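Local coordinates for uncharacterized protein (Legionella pneumophila subsp. pneumophila str. Philadelphia 1, PDB 4RD8) that is of unknown function but belongs to the DUF5636 family and folds as a single, largely helical chain without strands, at residues 15-20 and 177-182; 27-32 and 148-153; 33-38 and 191-196; 96-101 and 115-120. The protein carries 3 engineered substitutions. All blocks are in the same frame, centred on the assembly; numbering follows the deposited sequence.

Contacts 1, 2 and 3 gather at helix 25-38: contacts 2 and 3 use it, and contact 1 packs against it; contact 4 lies apart, across the centre of the chain from contacts 2 and 3. Contact 1 is buried and held across its segments by van der Waals packing, setting A16 and L17 against the start of helix 179-184. Contact 2 fits L30 against a turn beneath a surface polar pair; contact 3 uses water, a weak backbone bond and an internally paired arginine near the helix's C-terminal end. The salt bridge from K33 to E150 ties these two together. Contact 4, partly buried, joins the loops flanking helix 103-111, polar groups outside and leucines inside.

Contact 1. Residues 15-20 and 177-182; sequences RALQGE and FTCWDV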
loop_
_atom_site.group_PDB
_atom_site.type_symbol
_atom_site.label_atom_id
_atom_site.label_comp_id
_atom_site.label_asym_id
_atom_site.label_seq_id
_atom_site.Cartn_x
_atom_site.Cartn_y
_atom_site.Cartn_z
ATOM N N ARG A 15 -2.313 13.191 -15.901
ATOM C CA ARG A 15 -3.215 14.282 -15.529
ATOM C C ARG A 15 -2.897 14.823 -14.139
ATOM O O ARG A 15 -3.149 15.992 -13.855
ATOM C CB ARG A 15 -4.672 13.829 -15.563
ATOM C CG ARG A 15 -5.190 13.413 -16.936
ATOM C CD ARG A 15 -6.640 12.975 -16.812
ATOM N NE ARG A 15 -7.086 12.129 -17.914
ATOM C CZ ARG A 15 -8.147 11.331 -17.853
ATOM N NH1 ARG A 15 -8.869 11.271 -16.742
ATOM N NH2 ARG A 15 -8.481 10.591 -18.899
ATOM N N ALA A 16 -2.360 13.961 -13.277
ATOM C CA ALA A 16 -2.058 14.342 -11.895
ATOM C C ALA A 16 -0.655 14.906 -11.742
ATOM O O ALA A 16 -0.247 15.269 -10.637
ATOM C CB ALA A 16 -2.233 13.146 -10.958
ATOM N N LEU A 17 0.092 14.974 -12.840
ATOM C CA LEU A 17 1.505 15.345 -12.763
ATOM C C LEU A 17 1.801 16.720 -13.358
ATOM O O LEU A 17 1.134 17.170 -14.298
ATOM C CB LEU A 17 2.384 14.295 -13.450
ATOM C CG LEU A 17 2.249 12.860 -12.928
ATOM C CD1 LEU A 17 3.193 11.910 -13.666
ATOM C CD2 LEU A 17 2.492 12.770 -11.417
ATOM N N GLN A 18 2.813 17.378 -12.800
ATOM C CA GLN A 18 3.326 18.630 -13.349
ATOM C C GLN A 18 4.833 18.668 -13.136
ATOM O O GLN A 18 5.406 17.705 -12.605
ATOM C CB GLN A 18 2.656 19.829 -12.669
ATOM C CG GLN A 18 2.792 19.843 -11.152
ATOM C CD GLN A 18 2.026 20.982 -10.505
ATOM O OE1 GLN A 18 1.592 21.913 -11.183
ATOM N NE2 GLN A 18 1.848 20.909 -9.188
ATOM N N GLY A 19 5.465 19.767 -13.542
ATOM C CA GLY A 19 6.887 19.969 -13.311
ATOM C C GLY A 19 7.797 18.863 -13.835
ATOM O O GLY A 19 7.636 18.407 -14.969
ATOM N N GLU A 20 8.754 18.439 -13.014
ATOM C CA GLU A 20 9.717 17.413 -13.416
ATOM C C GLU A 20 9.076 16.032 -13.566
ATOM O O GLU A 20 9.458 15.261 -14.454
ATOM C CB GLU A 20 10.888 17.353 -12.421
ATOM C CG GLU A 20 12.026 16.386 -12.792
ATOM C CD GLU A 20 11.762 14.939 -12.371
ATOM O OE1 GLU A 20 12.303 14.021 -13.029
ATOM O OE2 GLU A 20 11.028 14.712 -11.385
ATOM N N PHE A 177 -7.675 14.859 -8.669
ATOM C CA PHE A 177 -7.029 13.751 -7.981
ATOM C C PHE A 177 -5.513 13.894 -8.037
ATOM O O PHE A 177 -4.964 14.297 -9.061
ATOM C CB PHE A 177 -7.455 12.424 -8.619
ATOM C CG PHE A 177 -8.937 12.288 -8.773
ATOM C CD1 PHE A 177 -9.725 11.905 -7.697
ATOM C CD2 PHE A 177 -9.556 12.574 -9.985
ATOM C CE1 PHE A 177 -11.109 11.801 -7.836
ATOM C CE2 PHE A 177 -10.930 12.468 -10.124
ATOM C CZ PHE A 177 -11.706 12.078 -9.050
ATOM N N THR A 178 -4.846 13.563 -6.933
ATOM C CA THR A 178 -3.387 13.515 -6.902
ATOM C C THR A 178 -2.939 12.158 -7.420
ATOM O O THR A 178 -3.757 11.248 -7.563
ATOM C CB THR A 178 -2.833 13.701 -5.478
ATOM O OG1 THR A 178 -3.266 12.614 -4.646
ATOM C CG2 THR A 178 -3.321 15.014 -4.880
ATOM N N CYS A 179 -1.648 12.018 -7.708
ATOM C CA CYS A 179 -1.125 10.728 -8.140
ATOM C C CYS A 179 -1.325 9.688 -7.033
ATOM O O CYS A 179 -1.601 8.514 -7.309
ATOM C CB CYS A 179 0.359 10.844 -8.497
ATOM S SG CYS A 179 1.002 9.474 -9.514
ATOM N N TRP A 180 -1.173 10.121 -5.787
ATOM C CA TRP A 180 -1.496 9.265 -4.647
ATOM C C TRP A 180 -2.927 8.739 -4.793
ATOM O O TRP A 180 -3.152 7.531 -4.737
ATOM C CB TRP A 180 -1.333 10.048 -3.348
ATOM C CG TRP A 180 -1.876 9.367 -2.119
ATOM C CD1 TRP A 180 -3.181 9.331 -1.703
ATOM C CD2 TRP A 180 -1.117 8.674 -1.123
ATOM N NE1 TRP A 180 -3.279 8.635 -0.525
ATOM C CE2 TRP A 180 -2.027 8.222 -0.143
ATOM C CE3 TRP A 180 0.243 8.383 -0.971
ATOM C CZ2 TRP A 180 -1.620 7.492 0.980
ATOM C CZ3 TRP A 180 0.648 7.661 0.143
ATOM C CH2 TRP A 180 -0.281 7.225 1.105
ATOM N N ASP A 181 -3.884 9.643 -4.987
ATOM C CA ASP A 181 -5.278 9.254 -5.224
ATOM C C ASP A 181 -5.453 8.251 -6.373
ATOM O O ASP A 181 -6.146 7.239 -6.232
ATOM C CB ASP A 181 -6.129 10.481 -5.555
ATOM C CG ASP A 181 -6.277 11.443 -4.387
ATOM O OD1 ASP A 181 -5.982 11.061 -3.230
ATOM O OD2 ASP A 181 -6.727 12.587 -4.633
ATOM N N VAL A 182 -4.856 8.554 -7.523
ATOM C CA VAL A 182 -5.077 7.755 -8.734
ATOM C C VAL A 182 -4.562 6.329 -8.576
ATOM O O VAL A 182 -5.127 5.372 -9.148
ATOM C CB VAL A 182 -4.442 8.437 -9.972
ATOM C CG1 VAL A 182 -4.458 7.521 -11.173
ATOM C CG2 VAL A 182 -5.194 9.718 -10.297
#
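A16 CB rests on the backbone at the start of helix 179-184, where T178 and D181 form a capping box. Packing across the two segments is van der Waals contact, centred on this methyl group. It lies 3.5 Å from F177 O and equally far from C179 N, so it covers the peptide units that lead into the helix. L17 supplies a second, apolar touch: its CD2 branch comes within 4.1 Å of C179 SG. The leucine CG stands anti to its own carbonyl carbon (chi1 -57°); CD1 takes the extended position, and the other branch, CD2, is turned to C179. C179 also packs against C31, while L17 reaches F27 and I28, which places both residues against helix 25-38.

The hydrogen bonds run within segment 177-182 or to the loop before it. L17 O is held by N172 ND2, and the backbone of A16 pairs with that of N172, so the 15-20 segment is fixed by the loop preceding the helix as well as by packing. In the box itself the bonds are reciprocal. T178 OG1 accepts from D181 N at 3.1 Å, an almost straight bond (171°), which satisfies an amide of the first helical turn. In return, T178 N reaches D181 OD2 at 3.1 Å, approaching that oxygen from above the carboxylate plane, 49° out of it.

Contact 2. Residues 27-32 and 148-153; sequences FIQLCT and FLENIP
The type I' beta turn from L149 to I152, in the loop between helices 130-144 and 157-162, packs against helix 25-38 through L30 and Q29. L30 does the apolar work with one branch: CD2 lies 3.4 Å from L149 O and 4.0 Å from L149 CB, with E150 CG and I152 CG2 also close by. That branch thus rests against the turn, whose closing bond runs from I152 N to L149 O.

Nearer the surface, Q29 and E150 cross at about a right angle. Q29 CG is anti to the backbone N (chi1 175°), and a bend at chi2 turns the amide toward the glutamate. NE2 donates to E150 OE2 at 3.1 Å along a nearly straight line (177°). The acceptor lies in the amide plane, but the donor comes from above the carboxylate, 65° out of its plane. The same OE2 forms a salt bridge with K33, so two nitrogen donors from successive turns of one helix grip a single oxygen.

Helix 157-162 adds to the packing: I161 meets L30, and I157 meets both L149 and I152. Helix 130-144 brings R142 beside L149.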
loop_
_atom_site.group_PDB
_atom_site.type_symbol
_atom_site.label_atom_id
_atom_site.label_comp_id
_atom_site.label_asym_id
_atom_site.label_seq_id
_atom_site.Cartn_x
_atom_site.Cartn_y
_atom_site.Cartn_z
ATOM N N PHE A 27 9.279 7.367 -14.323
ATOM C CA PHE A 27 8.338 7.477 -13.215
ATOM C C PHE A 27 6.922 7.178 -13.685
ATOM O O PHE A 27 6.187 6.429 -13.033
ATOM C CB PHE A 27 8.388 8.864 -12.590
ATOM C CG PHE A 27 7.352 9.083 -11.523
ATOM C CD1 PHE A 27 7.467 8.459 -10.285
ATOM C CD2 PHE A 27 6.272 9.922 -11.747
ATOM C CE1 PHE A 27 6.527 8.672 -9.289
ATOM C CE2 PHE A 27 5.319 10.131 -10.765
ATOM C CZ PHE A 27 5.442 9.508 -9.530
ATOM N N ILE A 28 6.547 7.770 -14.816
ATOM C CA ILE A 28 5.212 7.596 -15.366
ATOM C C ILE A 28 4.971 6.126 -15.669
ATOM O O ILE A 28 3.894 5.601 -15.397
ATOM C CB ILE A 28 5.011 8.440 -16.651
ATOM C CG1 ILE A 28 5.043 9.933 -16.314
ATOM C CG2 ILE A 28 3.697 8.088 -17.333
ATOM C CD1 ILE A 28 5.168 10.850 -17.537
ATOM N N GLN A 29 5.981 5.463 -16.230
ATOM C CA GLN A 29 5.875 4.041 -16.554
ATOM C C GLN A 29 5.674 3.206 -15.285
ATOM O O GLN A 29 4.837 2.305 -15.261
ATOM C CB GLN A 29 7.110 3.565 -17.318
ATOM C CG GLN A 29 7.146 2.055 -17.594
ATOM C CD GLN A 29 6.045 1.578 -18.536
ATOM O OE1 GLN A 29 5.325 2.379 -19.137
ATOM N NE2 GLN A 29 5.919 0.258 -18.674
ATOM N N LEU A 30 6.423 3.529 -14.230
ATOM C CA LEU A 30 6.303 2.806 -12.966
ATOM C C LEU A 30 4.899 2.955 -12.383
ATOM O O LEU A 30 4.308 1.972 -11.926
ATOM C CB LEU A 30 7.370 3.273 -11.971
ATOM C CG LEU A 30 8.822 2.915 -12.339
ATOM C CD1 LEU A 30 9.785 3.549 -11.345
ATOM C CD2 LEU A 30 9.040 1.406 -12.396
ATOM N N CYS A 31 4.358 4.171 -12.410
ATOM C CA CYS A 31 3.004 4.402 -11.898
ATOM C C CYS A 31 1.958 3.670 -12.726
ATOM O O CYS A 31 0.975 3.156 -12.188
ATOM C CB CYS A 31 2.670 5.897 -11.873
ATOM S SG CYS A 31 3.614 6.846 -10.659
ATOM N N THR A 32 2.159 3.655 -14.039
ATOM C CA THR A 32 1.228 3.010 -14.940
ATOM C C THR A 32 1.183 1.514 -14.657
ATOM O O THR A 32 0.108 0.913 -14.635
ATOM C CB THR A 32 1.620 3.273 -16.395
ATOM O OG1 THR A 32 1.586 4.685 -16.629
ATOM C CG2 THR A 32 0.671 2.572 -17.349
ATOM N N PHE A 148 7.665 -6.194 -13.558
ATOM C CA PHE A 148 6.558 -5.380 -13.076
ATOM C C PHE A 148 6.991 -3.936 -12.852
ATOM O O PHE A 148 6.316 -3.003 -13.285
ATOM C CB PHE A 148 5.998 -5.981 -11.787
ATOM C CG PHE A 148 5.053 -5.076 -11.046
ATOM C CD1 PHE A 148 3.972 -4.495 -11.693
ATOM C CD2 PHE A 148 5.229 -4.829 -9.694
ATOM C CE1 PHE A 148 3.100 -3.677 -11.012
ATOM C CE2 PHE A 148 4.352 -4.010 -8.997
ATOM C CZ PHE A 148 3.282 -3.433 -9.661
ATOM N N LEU A 149 8.121 -3.748 -12.179
ATOM C CA LEU A 149 8.621 -2.392 -11.947
ATOM C C LEU A 149 9.889 -2.133 -12.756
ATOM O O LEU A 149 10.809 -1.455 -12.288
ATOM C CB LEU A 149 8.826 -2.106 -10.457
ATOM C CG LEU A 149 7.549 -2.173 -9.608
ATOM C CD1 LEU A 149 7.803 -1.771 -8.144
ATOM C CD2 LEU A 149 6.449 -1.291 -10.234
ATOM N N GLU A 150 9.913 -2.682 -13.970
ATOM C CA GLU A 150 10.954 -2.383 -14.949
ATOM C C GLU A 150 12.347 -2.691 -14.394
ATOM O O GLU A 150 13.329 -2.031 -14.738
ATOM C CB GLU A 150 10.853 -0.927 -15.413
ATOM C CG GLU A 150 9.423 -0.514 -15.792
ATOM C CD GLU A 150 8.908 -1.233 -17.021
ATOM O OE1 GLU A 150 9.686 -1.414 -17.984
ATOM O OE2 GLU A 150 7.718 -1.614 -17.031
ATOM N N ASN A 151 12.404 -3.709 -13.536
ATOM C CA ASN A 151 13.658 -4.204 -12.969
ATOM C C ASN A 151 14.422 -3.190 -12.121
ATOM O O ASN A 151 15.656 -3.257 -12.033
ATOM C CB ASN A 151 14.568 -4.772 -14.061
ATOM C CG ASN A 151 15.526 -5.812 -13.525
ATOM O OD1 ASN A 151 15.275 -6.418 -12.482
ATOM N ND2 ASN A 151 16.632 -6.016 -14.223
ATOM N N ILE A 152 13.709 -2.250 -11.506
ATOM C CA ILE A 152 14.342 -1.391 -10.508
ATOM C C ILE A 152 14.678 -2.280 -9.309
ATOM O O ILE A 152 14.014 -3.298 -9.089
ATOM C CB ILE A 152 13.468 -0.183 -10.071
ATOM C CG1 ILE A 152 12.210 -0.633 -9.327
ATOM C CG2 ILE A 152 13.103 0.680 -11.271
ATOM C CD1 ILE A 152 11.486 0.519 -8.628
ATOM N N PRO A 153 15.729 -1.929 -8.557
ATOM C CA PRO A 153 16.012 -2.708 -7.346
ATOM C C PRO A 153 14.868 -2.588 -6.349
ATOM O O PRO A 153 14.268 -1.512 -6.220
ATOM C CB PRO A 153 17.257 -2.024 -6.777
ATOM C CG PRO A 153 17.942 -1.445 -7.985
ATOM C CD PRO A 153 16.806 -0.966 -8.863
#

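Contact 3. Residues 33-38 and 191-196; sequences KIENYL and DSRSPE
R193 holds CG anti to the carbonyl carbon (chi1 -72°), which lays CG against L38 CB at 4.0 Å. A bend at chi3 (-67°) then turns the arginine end back toward D191, while its CD passes 4.0 Å from E35 CG. The glutamate chain is extended beyond CG, carrying its carboxylate toward the arginine head; the two planar groups stand 80° apart.

The charged ends of E35 and R193 do not touch directly. Water 1 bridges them, donating to E35 OE2 at 2.6 Å and accepting from R193 NH1. D191 takes another part of the guanidinium edge, held side-on through NE and NH2. NE meets OD1, and NH2 forms a salt bridge with D191 OD2 at 2.8 Å, on the syn lone pair of that oxygen. OD1 also accepts from R193 N through its anti lone pair, closing an Asx turn within the type I beta turn from D191 to S194. E189 gives NH2 a further acidic partner.

At the end of helix 25-38, L38 O receives a weak bond from S192 N at 3.1 Å, and water 2 donates to the same oxygen while bonding to S192 OG.

D191 therefore fixes both the turn and the arginine's rotation, and the guanidinium lies among three acidic groups. The arginine probably offsets much of their negative charge, favouring ionised carboxylates, with E35 coupled to it through water.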
loop_
_atom_site.group_PDB
_atom_site.type_symbol
_atom_site.label_atom_id
_atom_site.label_comp_id
_atom_site.label_asym_id
_atom_site.label_seq_id
_atom_site.Cartn_x
_atom_site.Cartn_y
_atom_site.Cartn_z
ATOM N N LYS A 33 2.349 0.918 -14.413
ATOM C CA LYS A 33 2.415 -0.506 -14.089
ATOM C C LYS A 33 1.675 -0.808 -12.776
ATOM O O LYS A 33 0.925 -1.788 -12.694
ATOM C CB LYS A 33 3.876 -0.973 -14.033
ATOM C CG LYS A 33 4.605 -0.886 -15.373
ATOM C CD LYS A 33 4.040 -1.860 -16.387
ATOM C CE LYS A 33 4.457 -3.291 -16.090
ATOM N NZ LYS A 33 5.881 -3.543 -16.444
ATOM N N ILE A 34 1.872 0.041 -11.772
ATOM C CA ILE A 34 1.184 -0.110 -10.486
ATOM C C ILE A 34 -0.325 -0.004 -10.661
ATOM O O ILE A 34 -1.074 -0.823 -10.131
ATOM C CB ILE A 34 1.685 0.922 -9.460
ATOM C CG1 ILE A 34 3.115 0.566 -9.058
ATOM C CG2 ILE A 34 0.779 0.969 -8.237
ATOM C CD1 ILE A 34 3.761 1.590 -8.147
ATOM N N GLU A 35 -0.764 0.989 -11.428
ATOM C CA GLU A 35 -2.191 1.202 -11.651
ATOM C C GLU A 35 -2.787 -0.019 -12.334
ATOM O O GLU A 35 -3.862 -0.486 -11.967
ATOM C CB GLU A 35 -2.421 2.449 -12.512
ATOM C CG GLU A 35 -3.864 2.901 -12.584
ATOM C CD GLU A 35 -4.092 3.911 -13.688
ATOM O OE1 GLU A 35 -3.487 3.744 -14.771
ATOM O OE2 GLU A 35 -4.870 4.870 -13.477
ATOM N N ASN A 36 -2.072 -0.547 -13.321
ATOM C CA ASN A 36 -2.565 -1.682 -14.086
ATOM C C ASN A 36 -2.603 -2.965 -13.259
ATOM O O ASN A 36 -3.429 -3.840 -13.506
ATOM C CB ASN A 36 -1.723 -1.882 -15.350
ATOM C CG ASN A 36 -2.026 -0.851 -16.421
ATOM O OD1 ASN A 36 -3.079 -0.211 -16.403
ATOM N ND2 ASN A 36 -1.106 -0.693 -17.368
ATOM N N TYR A 37 -1.697 -3.063 -12.292
ATOM C CA TYR A 37 -1.626 -4.210 -11.395
ATOM C C TYR A 37 -2.787 -4.175 -10.395
ATOM O O TYR A 37 -3.543 -5.133 -10.271
ATOM C CB TYR A 37 -0.261 -4.246 -10.680
ATOM C CG TYR A 37 -0.212 -5.190 -9.490
ATOM C CD1 TYR A 37 -0.301 -6.566 -9.661
ATOM C CD2 TYR A 37 -0.087 -4.697 -8.199
ATOM C CE1 TYR A 37 -0.263 -7.429 -8.572
ATOM C CE2 TYR A 37 -0.054 -5.544 -7.108
ATOM C CZ TYR A 37 -0.136 -6.906 -7.297
ATOM O OH TYR A 37 -0.106 -7.746 -6.212
ATOM N N LEU A 38 -2.954 -3.052 -9.710
ATOM C CA LEU A 38 -4.020 -2.930 -8.708
ATOM C C LEU A 38 -5.438 -3.048 -9.275
ATOM O O LEU A 38 -6.363 -3.422 -8.552
ATOM C CB LEU A 38 -3.866 -1.618 -7.917
ATOM C CG LEU A 38 -2.567 -1.516 -7.109
ATOM C CD1 LEU A 38 -2.467 -0.159 -6.432
ATOM C CD2 LEU A 38 -2.452 -2.638 -6.070
ATOM N N ASP A 191 -11.841 -2.132 -7.468
ATOM C CA ASP A 191 -10.556 -2.838 -7.444
ATOM C C ASP A 191 -9.646 -2.269 -6.362
ATOM O O ASP A 191 -10.038 -1.362 -5.624
ATOM C CB ASP A 191 -9.876 -2.805 -8.817
ATOM C CG ASP A 191 -9.707 -1.398 -9.355
ATOM O OD1 ASP A 191 -9.058 -0.575 -8.685
ATOM O OD2 ASP A 191 -10.233 -1.108 -10.449
ATOM N N SER A 192 -8.430 -2.795 -6.265
ATOM C CA SER A 192 -7.556 -2.461 -5.151
ATOM C C SER A 192 -6.962 -1.053 -5.187
ATOM O O SER A 192 -6.242 -0.674 -4.273
ATOM C CB SER A 192 -6.437 -3.499 -5.018
ATOM O OG SER A 192 -6.989 -4.788 -4.832
ATOM N N ARG A 193 -7.268 -0.272 -6.220
ATOM C CA ARG A 193 -6.906 1.148 -6.194
ATOM C C ARG A 193 -7.687 1.856 -5.100
ATOM O O ARG A 193 -7.270 2.901 -4.597
ATOM C CB ARG A 193 -7.198 1.825 -7.528
ATOM C CG ARG A 193 -6.271 1.434 -8.660
ATOM C CD ARG A 193 -6.753 2.099 -9.925
ATOM N NE ARG A 193 -8.040 1.547 -10.346
ATOM C CZ ARG A 193 -8.778 2.034 -11.337
ATOM N NH1 ARG A 193 -8.367 3.106 -12.004
ATOM N NH2 ARG A 193 -9.931 1.447 -11.656
ATOM N N SER A 194 -8.834 1.288 -4.738
ATOM C CA SER A 194 -9.631 1.829 -3.641
ATOM C C SER A 194 -9.335 1.060 -2.366
ATOM O O SER A 194 -9.524 -0.157 -2.316
ATOM C CB SER A 194 -11.119 1.701 -3.946
ATOM O OG SER A 194 -11.892 1.909 -2.765
ATOM N N PRO A 195 -8.872 1.762 -1.321
ATOM C CA PRO A 195 -8.623 1.041 -0.068
ATOM C C PRO A 195 -9.904 0.497 0.561
ATOM O O PRO A 195 -9.839 -0.522 1.248
ATOM C CB PRO A 195 -7.985 2.111 0.833
ATOM C CG PRO A 195 -8.503 3.426 0.276
ATOM C CD PRO A 195 -8.551 3.198 -1.218
ATOM N N GLU A 196 -11.043 1.154 0.342
ATOM C CA GLU A 196 -12.302 0.639 0.868
ATOM C C GLU A 196 -12.621 -0.684 0.194
ATOM O O GLU A 196 -13.089 -1.630 0.833
ATOM C CB GLU A 196 -13.457 1.618 0.634
ATOM C CG GLU A 196 -13.198 3.029 1.128
ATOM C CD GLU A 196 -12.638 3.063 2.534
ATOM O OE1 GLU A 196 -13.413 2.850 3.484
ATOM O OE2 GLU A 196 -11.419 3.295 2.690
HETATM O O HOH W 1 -6.457 4.963 -11.415
HETATM O O HOH W 2 -7.857 -5.407 -7.417
#

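Contact 4. Residues 96-101 and 115-120; sequences IGNKPL and MLKDSS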
loop_
_atom_site.group_PDB
_atom_site.type_symbol
_atom_site.label_atom_id
_atom_site.label_comp_id
_atom_site.label_asym_id
_atom_site.label_seq_id
_atom_site.Cartn_x
_atom_site.Cartn_y
_atom_site.Cartn_z
ATOM N N ILE A 96 -0.325 10.567 18.131
ATOM C CA ILE A 96 -0.839 10.212 19.432
ATOM C C ILE A 96 -2.336 10.535 19.435
ATOM O O ILE A 96 -2.739 11.649 19.099
ATOM C CB ILE A 96 -0.104 10.978 20.552
ATOM C CG1 ILE A 96 1.387 10.636 20.501
ATOM C CG2 ILE A 96 -0.666 10.615 21.913
ATOM C CD1 ILE A 96 2.204 11.297 21.605
ATOM N N GLY A 97 -3.161 9.559 19.794
ATOM C CA GLY A 97 -4.597 9.772 19.780
ATOM C C GLY A 97 -5.246 9.523 18.425
ATOM O O GLY A 97 -6.462 9.703 18.288
ATOM N N ASN A 98 -4.453 9.110 17.435
ATOM C CA ASN A 98 -4.971 8.803 16.092
ATOM C C ASN A 98 -5.683 9.969 15.414
ATOM O O ASN A 98 -6.626 9.760 14.654
ATOM C CB ASN A 98 -5.936 7.609 16.133
ATOM C CG ASN A 98 -5.226 6.296 16.248
ATOM O OD1 ASN A 98 -4.619 5.820 15.288
ATOM N ND2 ASN A 98 -5.301 5.687 17.426
ATOM N N LYS A 99 -5.239 11.190 15.690
ATOM C CA LYS A 99 -5.786 12.368 15.028
ATOM C C LYS A 99 -5.241 12.405 13.606
ATOM O O LYS A 99 -4.104 12.002 13.366
ATOM C CB LYS A 99 -5.354 13.645 15.757
ATOM C CG LYS A 99 -5.688 13.692 17.246
ATOM C CD LYS A 99 -7.061 14.297 17.500
ATOM C CE LYS A 99 -7.149 14.890 18.908
ATOM N NZ LYS A 99 -8.148 16.013 19.012
ATOM N N PRO A 100 -6.041 12.913 12.658
ATOM C CA PRO A 100 -5.500 13.068 11.306
ATOM C C PRO A 100 -4.438 14.169 11.293
ATOM O O PRO A 100 -4.498 15.108 12.108
ATOM C CB PRO A 100 -6.718 13.552 10.488
ATOM C CG PRO A 100 -7.916 13.425 11.394
ATOM C CD PRO A 100 -7.396 13.487 12.792
ATOM N N LEU A 101 -3.491 14.058 10.371
ATOM C CA LEU A 101 -2.542 15.127 10.114
ATOM C C LEU A 101 -3.158 16.029 9.060
ATOM O O LEU A 101 -3.978 15.578 8.258
ATOM C CB LEU A 101 -1.247 14.545 9.542
ATOM C CG LEU A 101 -0.349 13.787 10.513
ATOM C CD1 LEU A 101 0.773 13.071 9.776
ATOM C CD2 LEU A 101 0.216 14.793 11.505
HETATM N N MSE A 115 5.739 5.304 6.095
HETATM C CA MSE A 115 4.383 4.772 5.952
HETATM C C MSE A 115 3.595 5.153 7.194
HETATM O O MSE A 115 4.120 5.107 8.304
HETATM C CB MSE A 115 4.419 3.240 5.826
HETATM C CG MSE A 115 3.024 2.581 5.813
HETATM SE SE MSE A 115 1.907 3.142 4.344
HETATM C CE MSE A 115 3.123 2.750 2.896
ATOM N N LEU A 116 2.337 5.549 7.009
ATOM C CA LEU A 116 1.484 5.883 8.137
ATOM C C LEU A 116 0.212 5.055 8.143
ATOM O O LEU A 116 -0.177 4.494 7.116
ATOM C CB LEU A 116 1.109 7.365 8.061
ATOM C CG LEU A 116 2.304 8.317 8.167
ATOM C CD1 LEU A 116 2.751 8.749 6.797
ATOM C CD2 LEU A 116 1.935 9.523 9.018
ATOM N N LYS A 117 -0.437 4.997 9.305
ATOM C CA LYS A 117 -1.781 4.462 9.423
ATOM C C LYS A 117 -2.698 5.210 8.468
ATOM O O LYS A 117 -2.494 6.402 8.226
ATOM C CB LYS A 117 -2.282 4.678 10.850
ATOM C CG LYS A 117 -2.423 3.442 11.681
ATOM C CD LYS A 117 -2.994 3.805 13.045
ATOM C CE LYS A 117 -3.143 2.595 13.932
ATOM N NZ LYS A 117 -3.862 2.937 15.189
ATOM N N ASP A 118 -3.707 4.515 7.936
ATOM C CA ASP A 118 -4.668 5.122 7.010
ATOM C C ASP A 118 -5.283 6.369 7.641
ATOM O O ASP A 118 -5.483 7.389 6.977
ATOM C CB ASP A 118 -5.811 4.147 6.679
ATOM C CG ASP A 118 -5.353 2.918 5.887
ATOM O OD1 ASP A 118 -4.195 2.882 5.417
ATOM O OD2 ASP A 118 -6.180 1.990 5.725
ATOM N N SER A 119 -5.574 6.278 8.934
ATOM C CA SER A 119 -6.284 7.343 9.640
ATOM C C SER A 119 -5.425 8.586 9.892
ATOM O O SER A 119 -5.915 9.610 10.359
ATOM C CB SER A 119 -6.853 6.806 10.956
ATOM O OG SER A 119 -5.825 6.191 11.714
ATOM N N SER A 120 -4.139 8.507 9.590
ATOM C CA SER A 120 -3.274 9.675 9.729
ATOM C C SER A 120 -3.578 10.690 8.630
ATOM O O SER A 120 -3.213 11.853 8.729
ATOM C CB SER A 120 -1.806 9.256 9.699
ATOM O OG SER A 120 -1.535 8.414 10.802
HETATM O O HOH W 3 -2.789 9.101 12.982
#
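N98 and K117 cross at a slant on the outer side of the contact, while L101 and L116 meet at about a right angle on the inner side. In the polar pair, K117 runs extended beyond CG and brings NZ to 3.0 Å from N98 OD1. The ammonium lies in the carbonyl plane of the amide, on a lone pair, with a C=O...N angle of 122°. The lysine CD also passes 3.4 Å from the same oxygen, so the last part of the lysine chain passes close by the amide oxygen. Q94 and E128 offer NZ weak additional partners.

In the leucine pair a single branch from each side does the touching: L101 CD1 sits 3.8 Å from L116 CD2. L101 CG is anti to the carbonyl carbon (chi1 -73°), which sends the side chain toward L116. L109 of helix 103-111 contacts both leucines, and F106 packs on L116.

Between these pairs the backbones come together. L101 N donates to S120 O at 2.8 Å, nearly straight at 172°, and P100 CA packs close to S119 O and S120 O. Water 3 connects K99 O with S120 OG, donating to the former.

The two loops that flank helix 103-111 in sequence are thus brought together by one direct backbone bond, a water bridge and two side-chain pairs, closing the neck of a helix-containing excursion of the chain.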